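Local structure of lipopolysaccharide biosynthesis protein wbpB (Thermus thermophilus, 3O9Z) at residues 102-107 with 180-185; 110-115 with 283-288; 132-137 with 266-271. The protein acts as an NAD-dependent sugar dehydrogenase in the biosynthesis of 2,3-diacetamido-2,3-dideoxy-D-mannuronic acid, a lipopolysaccharide sugar, and binds 2-oxoglutarate beside its cofactor. All coordinates share one frame; numbering follows the deposited sequence.

Interaction 1 (102-107 with 180-185); sequences EKPLVL and LATNIG. With NAD (nicotinamide-adenine-dinucleotide), chain E; AKG (2-oxoglutaric acid), chain F.
K103 and N183 are joined by one hydrogen bond, from K103 NZ to the backbone O of N183 at 2.8 Å. The amine sits nearly in line with the carbonyl, at a C=O...N angle of 165°. K103 NZ also bonds to O5, the keto oxygen of 2-oxoglutarate, at 2.8 Å. A third bond, again 2.8 Å, links K103 NZ to O2D on the nicotinamide ribose of NAD. Three oxygens from three different groups thus fix the position of one nitrogen. The side chain gets there by curling: chi1 of 45° sets CG between the backbone N and the carbonyl carbon, and two further bends follow. The amide end of N183 has other partners, N82 at OD1 and Y166 at ND2.

E102, K103 and P104 form the EKP motif of the Gfo/Idh/MocA oxidoreductases, placed just after strand 98-101 of the Rossmann fold. The peptide bond before P104 is cis. Within the motif, K103 N donates to E102 OE1 at 3.2 Å, with a bent N-H...O angle of 139°. E102 OE2 is hydrogen-bonded to H19 and H266. E102 CG packs on the ribose, 3.3 Å from O4D of NAD. With an alanine in place of E102, H19 and H266 would probably lose a shared carboxylate partner, and a gap would be likely to open beside the nicotinamide ribose.

The apolar part centres on T182. Its CG2 touches P104 CG at 3.7 Å and L107 CD2 at 3.9 Å, and both side chains cross that of T182 at about a right angle. T182 OG1 points elsewhere, to R295 and to the carbonyl oxygen of G178. I184 CD1 lies 3.7 Å from O1 of 2-oxoglutarate.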
loop_
_atom_site.group_PDB
_atom_site.type_symbol
_atom_site.label_atom_id
_atom_site.label_comp_id
_atom_site.label_asym_id
_atom_site.label_seq_id
_atom_site.Cartn_x
_atom_site.Cartn_y
_atom_site.Cartn_z
ATOM N N GLU A 102 5.184 4.654 21.580
ATOM C CA GLU A 102 3.784 4.580 22.012
ATOM C C GLU A 102 3.507 3.281 22.740
ATOM O O GLU A 102 4.152 2.250 22.521
ATOM C CB GLU A 102 2.847 4.747 20.808
ATOM C CG GLU A 102 2.530 6.200 20.510
ATOM C CD GLU A 102 1.696 6.874 21.584
ATOM O OE1 GLU A 102 1.192 6.113 22.486
ATOM O OE2 GLU A 102 1.481 8.100 21.543
ATOM N N LYS A 103 2.407 3.300 23.502
ATOM C CA LYS A 103 1.851 2.069 24.071
ATOM C C LYS A 103 1.205 1.204 22.990
ATOM O O LYS A 103 0.825 1.708 21.915
ATOM C CB LYS A 103 0.877 2.362 25.229
ATOM C CG LYS A 103 -0.140 3.496 25.004
ATOM C CD LYS A 103 -1.076 3.375 23.774
ATOM C CE LYS A 103 -2.001 2.164 23.819
ATOM N NZ LYS A 103 -2.824 2.232 22.534
ATOM N N PRO A 104 1.112 -0.098 23.218
ATOM C CA PRO A 104 1.857 -0.883 24.239
ATOM C C PRO A 104 3.322 -0.822 23.831
ATOM O O PRO A 104 3.623 -0.836 22.639
ATOM C CB PRO A 104 1.316 -2.311 24.056
ATOM C CG PRO A 104 0.946 -2.359 22.548
ATOM C CD PRO A 104 0.385 -0.975 22.288
ATOM N N LEU A 105 4.250 -0.769 24.784
ATOM C CA LEU A 105 5.673 -0.676 24.421
ATOM C C LEU A 105 6.082 -1.747 23.409
ATOM O O LEU A 105 6.722 -1.428 22.382
ATOM C CB LEU A 105 6.508 -0.779 25.739
ATOM C CG LEU A 105 8.032 -0.531 25.623
ATOM C CD1 LEU A 105 8.267 0.732 24.822
ATOM C CD2 LEU A 105 8.605 -0.371 27.048
ATOM N N VAL A 106 5.757 -3.011 23.670
ATOM C CA VAL A 106 5.858 -4.102 22.723
ATOM C C VAL A 106 4.677 -5.043 22.945
ATOM O O VAL A 106 3.879 -4.800 23.871
ATOM C CB VAL A 106 7.185 -4.899 22.802
ATOM C CG1 VAL A 106 8.402 -3.973 22.566
ATOM C CG2 VAL A 106 7.316 -5.583 24.221
ATOM N N LEU A 107 4.552 -6.067 22.124
ATOM C CA LEU A 107 3.412 -6.989 22.189
ATOM C C LEU A 107 3.646 -8.135 23.156
ATOM O O LEU A 107 2.707 -8.681 23.714
ATOM C CB LEU A 107 3.007 -7.532 20.810
ATOM C CG LEU A 107 2.379 -6.494 19.863
ATOM C CD1 LEU A 107 2.022 -7.235 18.546
ATOM C CD2 LEU A 107 1.172 -5.926 20.656
ATOM N N LEU A 180 -7.952 -6.328 21.269
ATOM C CA LEU A 180 -8.584 -5.223 21.995
ATOM C C LEU A 180 -7.985 -4.980 23.391
ATOM O O LEU A 180 -7.729 -3.849 23.780
ATOM C CB LEU A 180 -10.103 -5.468 22.031
ATOM C CG LEU A 180 -10.904 -4.358 22.712
ATOM C CD1 LEU A 180 -10.888 -3.159 21.803
ATOM C CD2 LEU A 180 -12.345 -4.835 22.913
ATOM N N ALA A 181 -7.777 -6.078 24.129
ATOM C CA ALA A 181 -7.258 -5.932 25.497
ATOM C C ALA A 181 -5.835 -5.411 25.554
ATOM O O ALA A 181 -5.437 -4.788 26.552
ATOM C CB ALA A 181 -7.329 -7.285 26.223
ATOM N N THR A 182 -5.112 -5.519 24.446
ATOM C CA THR A 182 -3.791 -4.904 24.369
ATOM C C THR A 182 -3.905 -3.479 23.824
ATOM O O THR A 182 -3.451 -2.518 24.438
ATOM C CB THR A 182 -2.886 -5.705 23.448
ATOM O OG1 THR A 182 -2.614 -6.991 24.030
ATOM C CG2 THR A 182 -1.535 -5.005 23.248
ATOM N N ASN A 183 -4.483 -3.362 22.633
ATOM C CA ASN A 183 -4.462 -2.087 21.937
ATOM C C ASN A 183 -5.140 -0.999 22.727
ATOM O O ASN A 183 -4.592 0.083 22.779
ATOM C CB ASN A 183 -5.107 -2.210 20.560
ATOM C CG ASN A 183 -4.892 -0.973 19.733
ATOM O OD1 ASN A 183 -3.758 -0.514 19.602
ATOM N ND2 ASN A 183 -5.982 -0.365 19.240
ATOM N N ILE A 184 -6.302 -1.282 23.320
ATOM C CA ILE A 184 -6.943 -0.269 24.136
ATOM C C ILE A 184 -6.673 -0.580 25.607
ATOM O O ILE A 184 -6.321 0.302 26.355
ATOM C CB ILE A 184 -8.442 -0.243 23.856
ATOM C CG1 ILE A 184 -8.714 -0.038 22.361
ATOM C CG2 ILE A 184 -9.087 0.888 24.677
ATOM C CD1 ILE A 184 -8.234 1.283 21.753
ATOM N N GLY A 185 -6.814 -1.832 25.997
ATOM C CA GLY A 185 -6.730 -2.197 27.427
ATOM C C GLY A 185 -5.402 -1.969 28.094
ATOM O O GLY A 185 -5.377 -1.788 29.322
HETATM P PA NAD E . -2.809 5.182 12.665
HETATM O O1A NAD E . -3.584 6.443 12.597
HETATM O O2A NAD E . -3.251 3.906 11.933
HETATM O O5B NAD E . -1.390 5.661 12.162
HETATM C C5B NAD E . -0.437 4.642 12.036
HETATM C C4B NAD E . 0.705 5.166 11.132
HETATM O O4B NAD E . 1.816 4.232 11.111
HETATM C C3B NAD E . 0.188 5.221 9.667
HETATM O O3B NAD E . 0.354 6.537 9.100
HETATM C C2B NAD E . 0.982 4.128 8.932
HETATM O O2B NAD E . 1.244 4.401 7.547
HETATM C C1B NAD E . 2.298 4.224 9.761
HETATM N N9A NAD E . 3.131 3.011 9.556
HETATM C C8A NAD E . 2.879 1.745 9.121
HETATM N N7A NAD E . 4.001 1.031 9.066
HETATM C C5A NAD E . 5.039 1.871 9.388
HETATM C C6A NAD E . 6.475 1.731 9.487
HETATM N N6A NAD E . 7.075 0.546 9.159
HETATM N N1A NAD E . 7.078 2.845 9.886
HETATM C C2A NAD E . 6.580 4.031 10.209
HETATM N N3A NAD E . 5.237 4.194 10.096
HETATM C C4A NAD E . 4.516 3.128 9.731
HETATM O O3 NAD E . -2.624 4.782 14.204
HETATM P PN NAD E . -2.484 5.647 15.498
HETATM O O1N NAD E . -3.845 5.715 16.190
HETATM O O2N NAD E . -1.756 6.927 15.196
HETATM O O5D NAD E . -1.665 4.687 16.478
HETATM C C5D NAD E . -0.272 4.801 16.334
HETATM C C4D NAD E . 0.334 4.226 17.627
HETATM O O4D NAD E . -0.014 5.171 18.663
HETATM C C3D NAD E . -0.176 2.845 18.061
HETATM O O3D NAD E . 0.931 2.215 18.781
HETATM C C2D NAD E . -1.244 3.228 19.098
HETATM O O2D NAD E . -1.414 2.232 20.094
HETATM C C1D NAD E . -0.762 4.544 19.721
HETATM N N1N NAD E . -1.851 5.383 20.217
HETATM C C2N NAD E . -1.774 5.891 21.429
HETATM C C3N NAD E . -2.728 6.709 21.999
HETATM C C7N NAD E . -2.499 7.119 23.396
HETATM O O7N NAD E . -1.355 7.144 23.899
HETATM N N7N NAD E . -3.581 7.580 24.012
HETATM C C4N NAD E . -3.841 7.034 21.212
HETATM C C5N NAD E . -3.851 6.554 19.901
HETATM C C6N NAD E . -2.846 5.737 19.389
HETATM C C1 AKG F . -5.754 4.150 21.250
HETATM O O1 AKG F . -6.769 4.440 20.564
HETATM O O2 AKG F . -4.843 3.448 20.798
HETATM C C2 AKG F . -5.520 4.705 22.566
HETATM O O5 AKG F . -4.500 4.384 23.170
HETATM C C3 AKG F . -6.524 5.635 23.195
HETATM C C4 AKG F . -7.444 4.795 24.079
HETATM C C5 AKG F . -8.619 5.569 24.642
HETATM O O3 AKG F . -9.288 6.299 23.886
HETATM O O4 AKG F . -8.892 5.467 25.840
#

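Interaction 2 (110-115 with 283-288); sequences EEIARL and EAAEAI
I112 points from its helix toward the 283-288 segment and meets two residues one turn apart, A285 and I288. Its two branches divide the work. CD1 of I288 comes end-on against the flank of the I112 CD1 methyl, at 3.9 Å. The side chains cross obliquely there. CG2 of I112, the short branch, rests against CB of A285 at 4.1 Å. The two isoleucines share a similar first torsion but differ in the next one. In I112, chi2 of -73° turns the CG1-CD1 bond across the line to I288, and its methyl offers a side. In I288, chi2 of 159° keeps the branch extended, which carries its CD1 out to the I112 methyl.

The contact joins two helices of the nucleotide-binding domain. Helix 109-122 is the connection of a beta-alpha-beta crossover between the parallel strands 98-101 and 126-128. Helix 281-294 follows strand 279-280, which lies antiparallel next to 126-128 at the edge of the same sheet. The CA atoms of I112 and A285 are 6.7 Å apart. No hydrogen bond spans the two segments, so the contact is purely apolar.

A kink marks helix 281-294 here: the backbone N atoms of E286 and A287 make no bond to the preceding turn. The bond from I288 N to A284 O, at 3.3 Å, is weak. V106 also packs on I112, as does L281 at the start of helix 281-294. A287 faces another neighbour, helix 186-196, where it touches I186, F189 and D190.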
loop_
_atom_site.group_PDB
_atom_site.type_symbol
_atom_site.label_atom_id
_atom_site.label_comp_id
_atom_site.label_asym_id
_atom_site.label_seq_id
_atom_site.Cartn_x
_atom_site.Cartn_y
_atom_site.Cartn_z
ATOM N N GLU A 110 8.500 -11.895 25.671
ATOM C CA GLU A 110 9.792 -12.336 25.086
ATOM C C GLU A 110 10.490 -11.125 24.456
ATOM O O GLU A 110 11.714 -10.988 24.520
ATOM C CB GLU A 110 9.541 -13.405 24.043
ATOM C CG GLU A 110 10.777 -13.965 23.341
ATOM C CD GLU A 110 10.396 -14.983 22.290
ATOM O OE1 GLU A 110 11.194 -15.218 21.356
ATOM O OE2 GLU A 110 9.282 -15.544 22.404
ATOM N N GLU A 111 9.713 -10.175 23.916
ATOM C CA GLU A 111 10.285 -8.973 23.315
ATOM C C GLU A 111 10.862 -8.057 24.397
ATOM O O GLU A 111 11.945 -7.484 24.241
ATOM C CB GLU A 111 9.241 -8.228 22.435
ATOM C CG GLU A 111 8.850 -9.070 21.234
ATOM C CD GLU A 111 7.653 -8.519 20.481
ATOM O OE1 GLU A 111 6.809 -7.879 21.133
ATOM O OE2 GLU A 111 7.625 -8.680 19.239
ATOM N N ILE A 112 10.165 -7.898 25.534
ATOM C CA ILE A 112 10.681 -7.163 26.672
ATOM C C ILE A 112 12.038 -7.798 27.096
ATOM O O ILE A 112 12.978 -7.012 27.292
ATOM C CB ILE A 112 9.700 -7.199 27.889
ATOM C CG1 ILE A 112 8.434 -6.363 27.595
ATOM C CG2 ILE A 112 10.407 -6.720 29.142
ATOM C CD1 ILE A 112 8.610 -4.876 27.601
ATOM N N ALA A 113 12.096 -9.132 27.177
ATOM C CA ALA A 113 13.323 -9.819 27.636
ATOM C C ALA A 113 14.476 -9.581 26.650
ATOM O O ALA A 113 15.618 -9.328 27.069
ATOM C CB ALA A 113 13.061 -11.284 27.826
ATOM N N ARG A 114 14.199 -9.632 25.351
ATOM C CA ARG A 114 15.249 -9.449 24.368
ATOM C C ARG A 114 15.685 -8.001 24.383
ATOM O O ARG A 114 16.887 -7.696 24.254
ATOM C CB ARG A 114 14.788 -9.880 22.972
ATOM C CG ARG A 114 14.395 -11.318 22.731
ATOM C CD ARG A 114 15.563 -12.297 22.711
ATOM N NE ARG A 114 15.102 -13.644 23.063
ATOM C CZ ARG A 114 15.850 -14.744 23.009
ATOM N NH1 ARG A 114 17.113 -14.678 22.607
ATOM N NH2 ARG A 114 15.332 -15.917 23.352
ATOM N N LEU A 115 14.757 -7.047 24.532
ATOM C CA LEU A 115 15.101 -5.651 24.699
ATOM C C LEU A 115 15.978 -5.319 25.890
ATOM O O LEU A 115 16.889 -4.512 25.770
ATOM C CB LEU A 115 13.875 -4.709 24.591
ATOM C CG LEU A 115 13.073 -4.654 23.295
ATOM C CD1 LEU A 115 11.993 -3.552 23.548
ATOM C CD2 LEU A 115 14.026 -4.232 22.148
ATOM N N GLU A 283 9.033 -0.919 34.106
ATOM C CA GLU A 283 7.731 -0.320 34.396
ATOM C C GLU A 283 6.645 -0.906 33.499
ATOM O O GLU A 283 5.544 -1.206 33.955
ATOM C CB GLU A 283 7.754 1.194 34.248
ATOM C CG GLU A 283 8.449 1.915 35.398
ATOM C CD GLU A 283 9.971 1.844 35.336
ATOM O OE1 GLU A 283 10.597 1.910 36.418
ATOM O OE2 GLU A 283 10.573 1.712 34.243
ATOM N N ALA A 284 6.965 -1.123 32.230
ATOM C CA ALA A 284 5.923 -1.518 31.263
ATOM C C ALA A 284 5.621 -3.009 31.242
ATOM O O ALA A 284 4.593 -3.508 30.713
ATOM C CB ALA A 284 6.399 -1.069 29.844
ATOM N N ALA A 285 6.560 -3.786 31.799
ATOM C CA ALA A 285 6.495 -5.203 31.544
ATOM C C ALA A 285 5.229 -5.873 32.098
ATOM O O ALA A 285 4.702 -6.751 31.466
ATOM C CB ALA A 285 7.736 -5.934 32.170
ATOM N N GLU A 286 4.821 -5.509 33.315
ATOM C CA GLU A 286 3.721 -6.254 33.909
ATOM C C GLU A 286 2.411 -6.192 33.124
ATOM O O GLU A 286 1.763 -7.203 32.907
ATOM C CB GLU A 286 3.494 -5.787 35.334
ATOM C CG GLU A 286 2.268 -6.444 36.015
ATOM C CD GLU A 286 2.297 -7.947 36.164
ATOM O OE1 GLU A 286 1.235 -8.548 36.464
ATOM O OE2 GLU A 286 3.358 -8.590 35.973
ATOM N N ALA A 287 2.068 -4.993 32.654
ATOM C CA ALA A 287 0.826 -4.897 31.882
ATOM C C ALA A 287 0.905 -5.598 30.543
ATOM O O ALA A 287 -0.045 -6.201 30.107
ATOM C CB ALA A 287 0.484 -3.424 31.674
ATOM N N ILE A 288 2.118 -5.609 29.973
ATOM C CA ILE A 288 2.318 -6.429 28.780
ATOM C C ILE A 288 2.175 -7.950 28.978
ATOM O O ILE A 288 1.585 -8.671 28.195
ATOM C CB ILE A 288 3.672 -6.037 28.118
ATOM C CG1 ILE A 288 3.521 -4.647 27.460
ATOM C CG2 ILE A 288 4.081 -7.045 27.058
ATOM C CD1 ILE A 288 4.833 -3.973 27.237
#

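Interaction 3 (132-137 with 266-271); sequences LRVHPS and HTEVYR
V134 projects toward helix 266-274 and packs on E268 and V269. It lies at the end of a 3-10 segment that begins before residue 132 and follows strand 126-128, the last parallel strand of the Rossmann sheet. After it the chain enters helix 136-146 and then strand 152-160 of the second sheet. The contact therefore sits at the passage between the two sheets of this Gfo/Idh/MocA fold.

In the first shell, V134 CB lies 3.8 Å from CG of E268. It is the aliphatic part of the glutamate that does the touching, and the two side chains meet at a slant. V134 CG2 reaches further, to CG2 of V269 at 4.0 Å. These two valines cross at about a right angle. F279 of the edge strand also packs on V134.

The next shell holds E268 in place. Its CG is anti to the backbone N (chi1 179°), which lays CG against V134, and a bend at chi2 then turns the carboxylate toward R271, one turn on. R271 grips it side-on with two nitrogens. NH2 of R271 bonds to OE2 of E268 at 2.8 Å, on the syn side, and this is a salt bridge. NE of R271 reaches OE1 of E268 at 3.2 Å, from above the carboxylate plane. One helix thus pairs its own charges while presenting the CG methylene of E268 and a methyl of V269 to V134.

Further out, R133 forms a salt bridge with D190 of helix 186-196. The H266 ring meets that of H19 edge-to-face, and H266 also touches NAD. H135 stands at the N-cap of helix 136-146: its ND1 accepts from S137 N at 3.1 Å, with the donor only 6° out of the imidazole plane.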
loop_
_atom_site.group_PDB
_atom_site.type_symbol
_atom_site.label_atom_id
_atom_site.label_comp_id
_atom_site.label_asym_id
_atom_site.label_seq_id
_atom_site.Cartn_x
_atom_site.Cartn_y
_atom_site.Cartn_z
ATOM N N LEU A 132 -1.523 7.790 31.422
ATOM C CA LEU A 132 -2.268 7.731 32.685
ATOM C C LEU A 132 -1.365 7.904 33.906
ATOM O O LEU A 132 -1.811 8.384 34.963
ATOM C CB LEU A 132 -3.094 6.445 32.775
ATOM C CG LEU A 132 -4.245 6.319 31.779
ATOM C CD1 LEU A 132 -5.063 5.068 32.118
ATOM C CD2 LEU A 132 -5.088 7.554 31.838
ATOM N N ARG A 133 -0.090 7.540 33.774
ATOM C CA ARG A 133 0.826 7.690 34.918
ATOM C C ARG A 133 1.195 9.141 35.208
ATOM O O ARG A 133 1.818 9.428 36.241
ATOM C CB ARG A 133 2.093 6.856 34.738
ATOM C CG ARG A 133 1.829 5.376 34.628
ATOM C CD ARG A 133 3.135 4.618 34.679
ATOM N NE ARG A 133 2.991 3.181 34.534
ATOM C CZ ARG A 133 3.822 2.313 35.088
ATOM N NH1 ARG A 133 4.833 2.743 35.843
ATOM N NH2 ARG A 133 3.667 1.015 34.879
ATOM N N VAL A 134 0.837 10.061 34.312
ATOM C CA VAL A 134 0.990 11.483 34.604
ATOM C C VAL A 134 -0.347 12.212 34.731
ATOM O O VAL A 134 -0.422 13.441 34.829
ATOM C CB VAL A 134 1.957 12.171 33.583
ATOM C CG1 VAL A 134 3.294 11.442 33.604
ATOM C CG2 VAL A 134 1.359 12.151 32.157
ATOM N N HIS A 135 -1.447 11.461 34.707
ATOM C CA HIS A 135 -2.739 12.103 34.884
ATOM C C HIS A 135 -2.911 12.595 36.310
ATOM O O HIS A 135 -2.786 11.806 37.231
ATOM C CB HIS A 135 -3.845 11.097 34.556
ATOM C CG HIS A 135 -5.197 11.726 34.406
ATOM N ND1 HIS A 135 -5.843 12.369 35.439
ATOM C CD2 HIS A 135 -6.011 11.842 33.329
ATOM C CE1 HIS A 135 -7.013 12.822 35.015
ATOM N NE2 HIS A 135 -7.136 12.517 33.737
ATOM N N PRO A 136 -3.146 13.900 36.515
ATOM C CA PRO A 136 -3.167 14.416 37.881
ATOM C C PRO A 136 -4.158 13.732 38.825
ATOM O O PRO A 136 -3.855 13.600 40.012
ATOM C CB PRO A 136 -3.548 15.894 37.692
ATOM C CG PRO A 136 -3.027 16.211 36.331
ATOM C CD PRO A 136 -3.295 14.975 35.514
ATOM N N SER A 137 -5.312 13.282 38.323
ATOM C CA SER A 137 -6.292 12.645 39.204
ATOM C C SER A 137 -5.808 11.274 39.652
ATOM O O SER A 137 -6.130 10.793 40.743
ATOM C CB SER A 137 -7.620 12.456 38.466
ATOM O OG SER A 137 -8.270 13.700 38.297
ATOM N N HIS A 266 0.774 14.113 26.392
ATOM C CA HIS A 266 1.973 13.592 25.756
ATOM C C HIS A 266 3.217 14.449 26.042
ATOM O O HIS A 266 4.318 13.935 26.116
ATOM C CB HIS A 266 1.769 13.449 24.240
ATOM C CG HIS A 266 1.134 12.149 23.839
ATOM N ND1 HIS A 266 -0.076 11.725 24.352
ATOM C CD2 HIS A 266 1.569 11.169 23.014
ATOM C CE1 HIS A 266 -0.380 10.551 23.819
ATOM N NE2 HIS A 266 0.596 10.202 23.003
ATOM N N THR A 267 3.020 15.758 26.143
ATOM C CA THR A 267 4.210 16.598 26.325
ATOM C C THR A 267 4.826 16.310 27.703
ATOM O O THR A 267 6.039 16.146 27.841
ATOM C CB THR A 267 3.836 18.073 26.192
ATOM O OG1 THR A 267 3.455 18.334 24.829
ATOM C CG2 THR A 267 5.021 18.956 26.604
ATOM N N GLU A 268 3.958 16.113 28.693
ATOM C CA GLU A 268 4.456 15.675 29.993
ATOM C C GLU A 268 5.169 14.319 30.053
ATOM O O GLU A 268 6.202 14.193 30.688
ATOM C CB GLU A 268 3.326 15.773 31.021
ATOM C CG GLU A 268 3.741 15.310 32.419
ATOM C CD GLU A 268 4.746 16.220 33.085
ATOM O OE1 GLU A 268 4.861 17.411 32.691
ATOM O OE2 GLU A 268 5.387 15.717 34.036
ATOM N N VAL A 269 4.709 13.287 29.337
ATOM C CA VAL A 269 5.511 12.099 29.177
ATOM C C VAL A 269 6.899 12.405 28.596
ATOM O O VAL A 269 7.875 11.782 28.969
ATOM C CB VAL A 269 4.720 11.076 28.323
ATOM C CG1 VAL A 269 5.511 9.824 28.069
ATOM C CG2 VAL A 269 3.417 10.751 29.069
ATOM N N TYR A 270 6.950 13.260 27.572
ATOM C CA TYR A 270 8.220 13.514 26.884
ATOM C C TYR A 270 9.192 14.177 27.852
ATOM O O TYR A 270 10.346 13.784 27.986
ATOM C CB TYR A 270 7.992 14.451 25.689
ATOM C CG TYR A 270 7.847 13.742 24.365
ATOM C CD1 TYR A 270 8.825 13.878 23.391
ATOM C CD2 TYR A 270 6.726 12.976 24.080
ATOM C CE1 TYR A 270 8.709 13.224 22.165
ATOM C CE2 TYR A 270 6.594 12.335 22.871
ATOM C CZ TYR A 270 7.578 12.462 21.924
ATOM O OH TYR A 270 7.515 11.794 20.731
ATOM N N ARG A 271 8.655 15.156 28.559
ATOM C CA ARG A 271 9.473 15.810 29.584
ATOM C C ARG A 271 10.043 14.847 30.629
ATOM O O ARG A 271 11.236 14.873 30.952
ATOM C CB ARG A 271 8.654 16.901 30.255
ATOM C CG ARG A 271 9.488 17.690 31.254
ATOM C CD ARG A 271 8.647 18.520 32.223
ATOM N NE ARG A 271 7.961 17.691 33.219
ATOM C CZ ARG A 271 8.546 17.133 34.278
ATOM N NH1 ARG A 271 9.850 17.272 34.483
ATOM N NH2 ARG A 271 7.830 16.410 35.133
#

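In the fold
Along the chain the segments run 102-107, 110-115, 132-137, 180-185, 266-271 and 283-288. Interaction 1 therefore alternates with both others, while interaction 3 falls between the two segments of interaction 2. Interaction 1 lies nearest the centre of the folded chain, about 12 Å from interaction 2 and about 17 Å from interaction 3, centre to centre. The latter two are about 21 Å apart. Strands 98-101, 279-280 and 126-128 of the Rossmann sheet lead into segments of interactions 1, 2 and 3. L105 packs on A284, tying interaction 1 to 2; the E102-H266 pair ties it to 3. Later parts of the chain thus return to the Rossmann domain at two places around the cofactor-binding loop.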